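Local structure of copper chaperone CopZ (Staphylococcus aureus, 6FF2) at residues H15-V20 and V35-G40. The protein is a cytoplasmic chaperone that sequesters copper(I) and delivers it to the copper-exporting P-type ATPase CopA. Residues are numbered along the deposited sequence; the frame is centred on the assembly and turned at random.
With CU1 (copper (I) ion), chain D; CU1 (copper (I) ion), chain C; CU1 (copper (I) ion), chain F.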
loop_
_atom_site.group_PDB
_atom_site.type_symbol
_atom_site.label_atom_id
_atom_site.label_comp_id
_atom_site.label_asym_id
_atom_site.label_seq_id
_atom_site.Cartn_x
_atom_site.Cartn_y
_atom_site.Cartn_z
ATOM N N HIS A 15 -2.864 0.688 2.780
ATOM C CA HIS A 15 -1.722 1.493 2.346
ATOM C C HIS A 15 -2.133 2.565 1.311
ATOM O O HIS A 15 -1.622 3.700 1.362
ATOM C CB HIS A 15 -0.661 0.626 1.680
ATOM C CG HIS A 15 0.037 -0.311 2.598
ATOM N ND1 HIS A 15 0.015 -1.669 2.404
ATOM C CD2 HIS A 15 0.832 -0.080 3.675
ATOM C CE1 HIS A 15 0.738 -2.253 3.352
ATOM N NE2 HIS A 15 1.267 -1.311 4.115
ATOM N N CYS A 16 -3.051 2.192 0.417
ATOM C CA CYS A 16 -3.571 3.097 -0.613
ATOM C C CYS A 16 -4.347 4.237 0.084
ATOM O O CYS A 16 -4.135 5.434 -0.197
ATOM C CB CYS A 16 -4.500 2.408 -1.596
ATOM S SG CYS A 16 -3.669 1.180 -2.640
ATOM N N LYS A 17 -5.182 3.849 1.018
ATOM C CA LYS A 17 -5.939 4.811 1.833
ATOM C C LYS A 17 -5.006 5.797 2.502
ATOM O O LYS A 17 -5.213 7.032 2.469
ATOM C CB LYS A 17 -6.840 4.103 2.798
ATOM C CG LYS A 17 -7.416 4.935 3.944
ATOM C CD LYS A 17 -8.503 4.111 4.596
ATOM C CE LYS A 17 -9.026 4.730 5.871
ATOM N NZ LYS A 17 -9.937 5.860 5.602
ATOM N N SER A 18 -3.974 5.313 3.159
ATOM C CA SER A 18 -3.081 6.167 3.870
ATOM C C SER A 18 -2.385 7.142 2.935
ATOM O O SER A 18 -2.236 8.337 3.241
ATOM C CB SER A 18 -2.086 5.306 4.626
ATOM O OG SER A 18 -1.216 6.146 5.278
ATOM N N ALA A 19 -1.949 6.641 1.787
ATOM C CA ALA A 19 -1.225 7.458 0.843
ATOM C C ALA A 19 -2.103 8.597 0.271
ATOM O O ALA A 19 -1.597 9.704 0.041
ATOM C CB ALA A 19 -0.675 6.609 -0.301
ATOM N N VAL A 20 -3.339 8.248 -0.074
ATOM C CA VAL A 20 -4.292 9.234 -0.641
ATOM C C VAL A 20 -4.600 10.267 0.437
ATOM O O VAL A 20 -4.530 11.498 0.155
ATOM C CB VAL A 20 -5.497 8.500 -1.213
ATOM C CG1 VAL A 20 -6.634 9.487 -1.512
ATOM C CG2 VAL A 20 -5.114 7.769 -2.505
ATOM N N VAL A 35 -10.995 8.364 2.912
ATOM C CA VAL A 35 -11.150 7.363 1.878
ATOM C C VAL A 35 -12.084 6.262 2.351
ATOM O O VAL A 35 -11.869 5.673 3.430
ATOM C CB VAL A 35 -9.802 6.723 1.517
ATOM C CG1 VAL A 35 -10.030 5.471 0.635
ATOM C CG2 VAL A 35 -8.872 7.798 0.876
ATOM N N ASN A 36 -13.078 5.951 1.550
ATOM C CA ASN A 36 -13.886 4.726 1.730
ATOM C C ASN A 36 -13.406 3.702 0.728
ATOM O O ASN A 36 -13.704 3.784 -0.447
ATOM C CB ASN A 36 -15.374 5.000 1.545
ATOM C CG ASN A 36 -16.239 3.791 1.706
ATOM O OD1 ASN A 36 -15.769 2.682 1.688
ATOM N ND2 ASN A 36 -17.528 4.003 1.815
ATOM N N LEU A 37 -12.654 2.713 1.203
ATOM C CA LEU A 37 -12.070 1.714 0.292
ATOM C C LEU A 37 -13.114 0.847 -0.360
ATOM O O LEU A 37 -12.891 0.331 -1.451
ATOM C CB LEU A 37 -11.068 0.817 1.046
ATOM C CG LEU A 37 -9.743 1.475 1.366
ATOM C CD1 LEU A 37 -8.957 0.529 2.263
ATOM C CD2 LEU A 37 -8.946 1.831 0.122
ATOM N N GLU A 38 -14.265 0.714 0.296
ATOM C CA GLU A 38 -15.324 -0.202 -0.178
ATOM C C GLU A 38 -16.027 0.353 -1.414
ATOM O O GLU A 38 -16.444 -0.415 -2.245
ATOM C CB GLU A 38 -16.364 -0.477 0.889
ATOM C CG GLU A 38 -15.861 -1.053 2.205
ATOM C CD GLU A 38 -17.016 -1.402 3.141
ATOM O OE1 GLU A 38 -18.064 -0.691 3.098
ATOM O OE2 GLU A 38 -16.875 -2.388 3.910
ATOM N N ASN A 39 -16.113 1.681 -1.557
ATOM C CA ASN A 39 -16.720 2.236 -2.778
ATOM C C ASN A 39 -15.860 3.176 -3.579
ATOM O O ASN A 39 -16.290 3.651 -4.611
ATOM C CB ASN A 39 -18.075 2.913 -2.489
ATOM C CG ASN A 39 -17.973 4.080 -1.505
ATOM O OD1 ASN A 39 -16.878 4.552 -1.206
ATOM N ND2 ASN A 39 -19.143 4.586 -1.035
ATOM N N GLY A 40 -14.626 3.405 -3.168
ATOM C CA GLY A 40 -13.719 4.299 -3.863
ATOM C C GLY A 40 -13.987 5.780 -3.693
ATOM O O GLY A 40 -13.317 6.630 -4.347
HETATM CU CU CU1 D . -1.256 -2.756 1.274
HETATM CU CU CU1 C . -3.056 -0.663 -1.587
HETATM CU CU CU1 F . -1.245 0.863 -2.688
#
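Beside the CxxC copper site, the first turns of helix 14-25 rest on an edge strand, 30-36, and the loop after it, with Lys17 and Val20 of the helix meeting Val35 and Leu37. Lys17 CG lies anti to the backbone N (chi1 165°), which carries the long chain past Val35 in the reverse direction, CG 3.8 Å from Val35 CB. The chain then bends at its last torsion (chi4 77°), and NZ donates to Val35 O at 2.9 Å, in the carbonyl plane and on a lone pair. Lysine suits this partly exposed position: its methylenes cover the valine while its ammonium reaches the backbone carbonyl of Val35 and forms a salt bridge with Glu21, whose carboxylate also accepts from Val35 N. Deeper in, Val20 and Val35 cross at about a right angle, CG1 of Val20 lying 3.7 Å from CG2 of Val35; branched, apolar side chains fit this buried seam between helix and sheet in the ferredoxin-like βαββαβ fold of heavy-metal-associated domains. Leu37 lies toward the metal-site end, its side chain about 6 Å from that of Cys13, and its CD2 is 4.1 Å from Lys17 CB. Around Leu37 the chain turns toward strand 41-46, Asn36 OD1 accepting from Glu38 N at 2.8 Å in an Asx turn. On the helix, Cys16 SG binds two copper ions and His15 ND1 a third, at 2.0 Å; Cys13 and residues of the second subunit complete the cluster.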